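Local atomic coordinates of CurJ (Moorea producens 3L, PDB entry 5TZ6), a protein that serves as a dehydratase domain of a polyketide synthase module in curacin biosynthesis, where it carries out a vinylogous dehydration of the growing chain. Residues S28-T32 / E33-F37; T216-D219 / S220-S224; K299-P302 / K303-L306. The protein carries 1 engineered substitution. All coordinates share one frame; numbering follows the deposited sequence.

The three contacts are local ones in a dehydratase of two hotdog halves: a turn after a strand, successive turns of one helix, and a capped helix start. Contact 2, on helix 215-223, touches the bound (2E,5R)-5-hydroxy-2-methylhept-2-enoic acid (7OD): Asp219 accepts from its hydroxyl. Contact 3 closes strand 288-300 with a short helix whose Leu305 side chain lies about 4 Å from 7OD; its centre is 18 Å from that of contact 2. Contact 1, in the other hotdog half, is more remote, the Phe30 side chain being about 12 Å from 7OD. Contacts 1 and 2 still meet, Phe37 CD1 packing 4.1 Å from Thr216 CG2, whereas contacts 1 and 3 stay about 13 Å apart between nearest atoms.

Contact 1: residues S28-T32 / E33-F37; sequences SYFST and ENLPF
The side chain of Asn34 reaches back over the turn that follows strand 24-30 to Tyr29 O, passing alongside Ser31 OG. Its CB rests 3.6 Å from both Tyr29 O and Ser31 OG. Asn34 CG then passes 3.4 Å from Ser31 OG. At the tip, Asn34 OD1 lies 3.8 Å from Ser31 OG, while ND2 makes an almost straight hydrogen bond (2.8 Å, 173°) to Tyr29 O. This acceptor lies in the plane of the asparagine amide, yet the amide nitrogen stands above the carbonyl plane of Tyr29, some 40° out of it. Ser31 itself forms an ST motif: its OG accepts from Asn34 N at 3.2 Å, while its O accepts from Leu35 N at 2.8 Å. With chi1 at 71°, the serine OG sits between its own backbone N and carbonyl carbon, and from there it faces the incoming N-H of Asn34. The turn thereby brings Leu35 beside Phe30, its CD1 lying over the centre of one face of the Phe30 ring, a CH-pi contact 4.0 Å from the centroid. Phe30 also packs on Ser53 and Leu57 of helix 51-65 and on Val92 of strand 90-99.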
loop_
_atom_site.group_PDB
_atom_site.type_symbol
_atom_site.label_atom_id
_atom_site.label_comp_id
_atom_site.label_asym_id
_atom_site.label_seq_id
_atom_site.Cartn_x
_atom_site.Cartn_y
_atom_site.Cartn_z
ATOM N N SER A 28 3.437 5.378 -5.817
ATOM C CA SER A 28 3.073 6.220 -6.943
ATOM C C SER A 28 3.632 5.577 -8.201
ATOM O O SER A 28 4.675 4.922 -8.158
ATOM C CB SER A 28 3.615 7.640 -6.772
ATOM O OG SER A 28 2.945 8.541 -7.634
ATOM N N TYR A 29 2.929 5.750 -9.319
ATOM C CA TYR A 29 3.304 5.107 -10.580
ATOM C C TYR A 29 3.691 6.188 -11.585
ATOM O O TYR A 29 2.826 6.858 -12.159
ATOM C CB TYR A 29 2.168 4.229 -11.093
ATOM C CG TYR A 29 1.745 3.190 -10.084
ATOM C CD1 TYR A 29 2.606 2.168 -9.705
ATOM C CD2 TYR A 29 0.486 3.236 -9.502
ATOM C CE1 TYR A 29 2.223 1.219 -8.772
ATOM C CE2 TYR A 29 0.095 2.293 -8.572
ATOM C CZ TYR A 29 0.966 1.288 -8.209
ATOM O OH TYR A 29 0.570 0.350 -7.280
ATOM N N PHE A 30 4.994 6.335 -11.813
ATOM C CA PHE A 30 5.528 7.434 -12.609
ATOM C C PHE A 30 5.621 7.029 -14.076
ATOM O O PHE A 30 6.287 6.041 -14.420
ATOM C CB PHE A 30 6.894 7.864 -12.075
ATOM C CG PHE A 30 6.820 8.923 -11.009
ATOM C CD1 PHE A 30 6.016 8.752 -9.901
ATOM C CD2 PHE A 30 7.568 10.080 -11.109
ATOM C CE1 PHE A 30 5.946 9.723 -8.919
ATOM C CE2 PHE A 30 7.508 11.052 -10.132
ATOM C CZ PHE A 30 6.696 10.872 -9.034
ATOM N N SER A 31 4.946 7.797 -14.928
ATOM C CA SER A 31 4.923 7.579 -16.367
ATOM C C SER A 31 4.360 8.829 -17.022
ATOM O O SER A 31 3.702 9.648 -16.373
ATOM C CB SER A 31 4.082 6.357 -16.744
ATOM O OG SER A 31 2.702 6.618 -16.553
ATOM N N THR A 32 4.629 8.965 -18.323
ATOM C CA THR A 32 4.141 10.128 -19.055
ATOM C C THR A 32 2.620 10.132 -19.142
ATOM O O THR A 32 2.006 11.204 -19.186
ATOM C CB THR A 32 4.759 10.175 -20.451
ATOM O OG1 THR A 32 4.532 8.929 -21.119
ATOM C CG2 THR A 32 6.254 10.440 -20.364
ATOM N N GLU A 33 1.996 8.953 -19.171
ATOM C CA GLU A 33 0.539 8.899 -19.219
ATOM C C GLU A 33 -0.082 9.351 -17.899
ATOM O O GLU A 33 -1.071 10.094 -17.900
ATOM C CB GLU A 33 0.079 7.487 -19.577
ATOM C CG GLU A 33 -1.427 7.291 -19.508
ATOM C CD GLU A 33 -1.875 5.987 -20.140
ATOM O OE1 GLU A 33 -1.157 5.482 -21.030
ATOM O OE2 GLU A 33 -2.944 5.469 -19.750
ATOM N N ASN A 34 0.479 8.921 -16.765
ATOM C CA ASN A 34 -0.070 9.334 -15.475
ATOM C C ASN A 34 0.285 10.778 -15.152
ATOM O O ASN A 34 -0.525 11.502 -14.566
ATOM C CB ASN A 34 0.434 8.423 -14.359
ATOM C CG ASN A 34 0.026 6.988 -14.557
ATOM O OD1 ASN A 34 -0.856 6.688 -15.362
ATOM N ND2 ASN A 34 0.663 6.087 -13.822
ATOM N N LEU A 35 1.488 11.208 -15.526
ATOM C CA LEU A 35 1.970 12.559 -15.245
ATOM C C LEU A 35 2.415 13.185 -16.559
ATOM O O LEU A 35 3.591 13.090 -16.942
ATOM C CB LEU A 35 3.101 12.530 -14.220
ATOM C CG LEU A 35 2.694 11.864 -12.905
ATOM C CD1 LEU A 35 3.871 11.787 -11.952
ATOM C CD2 LEU A 35 1.536 12.633 -12.287
ATOM N N PRO A 36 1.502 13.852 -17.266
ATOM C CA PRO A 36 1.837 14.337 -18.615
ATOM C C PRO A 36 3.008 15.300 -18.639
ATOM O O PRO A 36 3.859 15.199 -19.530
ATOM C CB PRO A 36 0.533 15.003 -19.077
ATOM C CG PRO A 36 -0.536 14.365 -18.247
ATOM C CD PRO A 36 0.099 14.112 -16.913
ATOM N N PHE A 37 3.086 16.226 -17.680
ATOM C CA PHE A 37 4.150 17.224 -17.703
ATOM C C PHE A 37 5.538 16.594 -17.659
ATOM O O PHE A 37 6.518 17.255 -18.022
ATOM C CB PHE A 37 4.007 18.181 -16.520
ATOM C CG PHE A 37 4.051 17.491 -15.175
ATOM C CD1 PHE A 37 5.262 17.179 -14.577
ATOM C CD2 PHE A 37 2.881 17.156 -14.511
ATOM C CE1 PHE A 37 5.305 16.549 -13.347
ATOM C CE2 PHE A 37 2.921 16.526 -13.283
ATOM C CZ PHE A 37 4.134 16.220 -12.703
#

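Contact 2: residues T216-D219 / S220-S224; sequences TLVD and SCFQS. With 7OD ((2E,5R)-5-hydroxy-2-methylhept-2-enoic acid), chain C.
Asp219 and Gln223, one helical turn apart on helix 215-223, are joined twice. The backbone N of Gln223 donates to Asp219 O, and its side-chain NE2 donates to Asp219 OD2 at 2.7 Å with a nearly straight angle of 168°. The amide approaches on the anti side of the carboxylate, and the two planes are 66° apart, although OD2 lies close to the plane of the amide itself. NE2 also bonds to Phe182 O, a second anchor for the glutamine. The other carboxylate oxygen, Asp219 OD1, accepts from the ligand hydroxyl OAH at 3.0 Å. One turn earlier, Thr216 O takes two donors of Ser220 on opposite faces of its plane: N at 2.9 Å and OG at 2.8 Å, the latter swung back beside its own N (chi1 -61°). On another side of the helix, Val218 O accepts from Phe222 N and lies over one face of the Phe222 ring, whose CZ meets Val218 CG1 at 3.9 Å. Asp219 and Gln223 match the DxxxQ motif of polyketide dehydratases. By gripping OD2, Gln223 probably helps to fix the rotation of the carboxylate, with OD1 turned to the hydroxyl, consistent with that hydroxyl being the one lost as water.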
loop_
_atom_site.group_PDB
_atom_site.type_symbol
_atom_site.label_atom_id
_atom_site.label_comp_id
_atom_site.label_asym_id
_atom_site.label_seq_id
_atom_site.Cartn_x
_atom_site.Cartn_y
_atom_site.Cartn_z
ATOM N N THR A 216 6.780 21.380 -11.506
ATOM C CA THR A 216 7.356 22.329 -12.456
ATOM C C THR A 216 7.600 23.691 -11.822
ATOM O O THR A 216 8.507 24.417 -12.248
ATOM C CB THR A 216 6.456 22.477 -13.687
ATOM O OG1 THR A 216 5.154 22.941 -13.299
ATOM C CG2 THR A 216 6.324 21.149 -14.420
ATOM N N LEU A 217 6.813 24.062 -10.811
ATOM C CA LEU A 217 7.062 25.326 -10.122
ATOM C C LEU A 217 8.340 25.257 -9.292
ATOM O O LEU A 217 9.173 26.176 -9.334
ATOM C CB LEU A 217 5.860 25.678 -9.245
ATOM C CG LEU A 217 5.999 26.913 -8.361
ATOM C CD1 LEU A 217 6.349 28.136 -9.201
ATOM C CD2 LEU A 217 4.718 27.138 -7.576
ATOM N N VAL A 218 8.525 24.158 -8.556
ATOM C CA VAL A 218 9.762 23.950 -7.807
ATOM C C VAL A 218 10.961 23.976 -8.746
ATOM O O VAL A 218 11.977 24.646 -8.480
ATOM C CB VAL A 218 9.684 22.626 -7.024
ATOM C CG1 VAL A 218 10.988 22.350 -6.283
ATOM C CG2 VAL A 218 8.513 22.671 -6.046
ATOM N N ASP A 219 10.844 23.284 -9.883
ATOM C CA ASP A 219 11.950 23.284 -10.824
ATOM C C ASP A 219 12.236 24.688 -11.324
ATOM O O ASP A 219 13.396 25.101 -11.384
ATOM C CB ASP A 219 11.671 22.356 -11.998
ATOM C CG ASP A 219 12.929 22.028 -12.773
ATOM O OD1 ASP A 219 13.724 21.198 -12.282
ATOM O OD2 ASP A 219 13.132 22.613 -13.862
ATOM N N SER A 220 11.194 25.445 -11.675
ATOM C CA SER A 220 11.423 26.808 -12.142
ATOM C C SER A 220 12.214 27.598 -11.108
ATOM O O SER A 220 13.158 28.333 -11.448
ATOM C CB SER A 220 10.087 27.494 -12.426
ATOM O OG SER A 220 9.365 26.816 -13.441
ATOM N N CYS A 221 11.871 27.418 -9.831
ATOM C CA CYS A 221 12.616 28.093 -8.775
ATOM C C CYS A 221 14.093 27.739 -8.847
ATOM O O CYS A 221 14.956 28.621 -8.780
ATOM C CB CYS A 221 12.040 27.735 -7.403
ATOM S SG CYS A 221 10.506 28.589 -7.019
ATOM N N PHE A 222 14.410 26.449 -8.995
ATOM C CA PHE A 222 15.819 26.096 -9.164
ATOM C C PHE A 222 16.414 26.673 -10.448
ATOM O O PHE A 222 17.613 26.974 -10.491
ATOM C CB PHE A 222 15.998 24.579 -9.132
ATOM C CG PHE A 222 15.575 23.946 -7.838
ATOM C CD1 PHE A 222 15.403 24.716 -6.697
ATOM C CD2 PHE A 222 15.368 22.576 -7.754
ATOM C CE1 PHE A 222 15.010 24.138 -5.504
ATOM C CE2 PHE A 222 14.983 21.989 -6.565
ATOM C CZ PHE A 222 14.801 22.773 -5.438
ATOM N N GLN A 223 15.597 26.849 -11.496
ATOM C CA GLN A 223 16.093 27.401 -12.755
ATOM C C GLN A 223 16.519 28.848 -12.599
ATOM O O GLN A 223 17.355 29.333 -13.370
ATOM C CB GLN A 223 15.029 27.323 -13.847
ATOM C CG GLN A 223 14.530 25.945 -14.195
ATOM C CD GLN A 223 13.288 26.023 -15.056
ATOM O OE1 GLN A 223 13.050 27.033 -15.712
ATOM N NE2 GLN A 223 12.478 24.971 -15.041
ATOM N N SER A 224 15.938 29.562 -11.633
ATOM C CA SER A 224 16.307 30.964 -11.470
ATOM C C SER A 224 17.814 31.140 -11.312
ATOM O O SER A 224 18.369 32.143 -11.769
ATOM C CB SER A 224 15.582 31.572 -10.268
ATOM O OG SER A 224 15.915 30.894 -9.067
HETATM O OAB 7OD C . 19.728 17.183 -15.298
HETATM C CAA 7OD C . 19.202 16.746 -14.254
HETATM O OAI 7OD C . 19.299 15.530 -13.971
HETATM C CAC 7OD C . 18.443 17.698 -13.322
HETATM C CAK 7OD C . 17.797 17.151 -12.039
HETATM C CAD 7OD C . 18.324 19.192 -13.667
HETATM C CAE 7OD C . 17.554 20.107 -12.700
HETATM C CAF 7OD C . 17.596 21.623 -13.013
HETATM O OAH 7OD C . 16.336 22.017 -13.565
HETATM C CAG 7OD C . 18.707 22.034 -13.986
HETATM C CAJ 7OD C . 18.875 23.553 -13.901
#

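Contact 3: residues K299-P302 / K303-L306; sequences KANP and KILL
Asn301 caps the short helix 302-305. With CG extended away from its backbone N (chi1 -174°), the side chain turns forward along the chain, and OD1 accepts from Lys303 N at 2.9 Å, the N-cap bond. The donor is tilted 24° from the plane of the amide carbonyl. Asn301 OD1 also lies only 3.1 Å from Lys303 CB, and the two side chains run side by side in the same direction; the lysine, also extended at chi1, bends only further out, at chi3, as it leads away. The main chain of Asn301 takes a second grip on the helix start, Asn301 O accepting from Ile304 N at 2.8 Å and, more weakly, from Leu305 N. Ile304 folds its CG1 branch back beside its own N, so that it packs 3.8 Å from Asn301 CB. Leu305 reaches further back: its CD1 meets Ala300 CB, on the last strand residue, at 3.8 Å. Pro302 O is bonded by Leu306 N at 3.0 Å, and Leu306 CG is tucked against the same carbonyl oxygen. Strand 288-300 thus passes, through the single residue Asn301, into a capped helical turn. Pro302 and Leu306 pack on Val43 of strand 41-43, Leu306 also on Gln46 and Val48 of strand 46-49, while Leu305 lies on Val241 of strand 239-250. Pro302 and Leu305 touch 7OD as well, so this turn packs against those strands and forms part of the wall of the ligand pocket.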
loop_
_atom_site.group_PDB
_atom_site.type_symbol
_atom_site.label_atom_id
_atom_site.label_comp_id
_atom_site.label_asym_id
_atom_site.label_seq_id
_atom_site.Cartn_x
_atom_site.Cartn_y
_atom_site.Cartn_z
ATOM N N LYS A 299 28.437 21.891 -10.949
ATOM C CA LYS A 299 28.686 21.730 -12.374
ATOM C C LYS A 299 28.688 20.251 -12.729
ATOM O O LYS A 299 29.281 19.432 -12.021
ATOM C CB LYS A 299 30.030 22.355 -12.742
ATOM C CG LYS A 299 30.015 23.864 -12.880
ATOM C CD LYS A 299 30.108 24.286 -14.335
ATOM C CE LYS A 299 30.532 25.742 -14.464
ATOM N NZ LYS A 299 30.639 26.165 -15.890
ATOM N N ALA A 300 28.013 19.905 -13.820
ATOM C CA ALA A 300 27.973 18.513 -14.233
ATOM C C ALA A 300 27.474 18.418 -15.666
ATOM O O ALA A 300 26.783 19.308 -16.167
ATOM C CB ALA A 300 27.088 17.678 -13.303
ATOM N N ASN A 301 27.848 17.326 -16.316
ATOM C CA ASN A 301 27.308 16.993 -17.620
ATOM C C ASN A 301 26.059 16.150 -17.417
ATOM O O ASN A 301 26.164 15.034 -16.892
ATOM C CB ASN A 301 28.330 16.231 -18.443
ATOM C CG ASN A 301 27.875 15.989 -19.871
ATOM O OD1 ASN A 301 26.696 15.731 -20.128
ATOM N ND2 ASN A 301 28.815 16.060 -20.808
ATOM N N PRO A 302 24.874 16.627 -17.801
ATOM C CA PRO A 302 23.656 15.853 -17.513
ATOM C C PRO A 302 23.696 14.450 -18.076
ATOM O O PRO A 302 23.045 13.544 -17.519
ATOM C CB PRO A 302 22.547 16.695 -18.160
ATOM C CG PRO A 302 23.101 18.092 -18.162
ATOM C CD PRO A 302 24.572 17.913 -18.452
ATOM N N LYS A 303 24.484 14.226 -19.132
ATOM C CA LYS A 303 24.648 12.873 -19.647
ATOM C C LYS A 303 25.132 11.929 -18.558
ATOM O O LYS A 303 24.628 10.807 -18.429
ATOM C CB LYS A 303 25.636 12.856 -20.813
ATOM C CG LYS A 303 25.807 11.458 -21.387
ATOM C CD LYS A 303 27.076 11.288 -22.217
ATOM C CE LYS A 303 27.088 12.151 -23.460
ATOM N NZ LYS A 303 28.308 11.877 -24.284
ATOM N N ILE A 304 26.106 12.370 -17.753
ATOM C CA ILE A 304 26.694 11.467 -16.771
ATOM C C ILE A 304 25.734 11.236 -15.616
ATOM O O ILE A 304 25.715 10.150 -15.025
ATOM C CB ILE A 304 28.054 12.002 -16.284
ATOM C CG1 ILE A 304 28.849 12.596 -17.449
ATOM C CG2 ILE A 304 28.852 10.888 -15.611
ATOM C CD1 ILE A 304 29.223 11.588 -18.516
ATOM N N LEU A 305 24.909 12.233 -15.285
ATOM C CA LEU A 305 23.866 12.004 -14.295
ATOM C C LEU A 305 22.882 10.953 -14.776
ATOM O O LEU A 305 22.362 10.177 -13.967
ATOM C CB LEU A 305 23.137 13.304 -13.958
ATOM C CG LEU A 305 23.714 14.117 -12.793
ATOM C CD1 LEU A 305 25.210 14.358 -12.963
ATOM C CD2 LEU A 305 22.965 15.438 -12.640
ATOM N N LEU A 306 22.607 10.907 -16.081
ATOM C CA LEU A 306 21.553 10.018 -16.555
ATOM C C LEU A 306 21.968 8.551 -16.606
ATOM O O LEU A 306 21.142 7.717 -16.995
ATOM C CB LEU A 306 21.069 10.463 -17.933
ATOM C CG LEU A 306 20.489 11.872 -17.906
ATOM C CD1 LEU A 306 19.706 12.149 -19.179
ATOM C CD2 LEU A 306 19.622 12.045 -16.663
#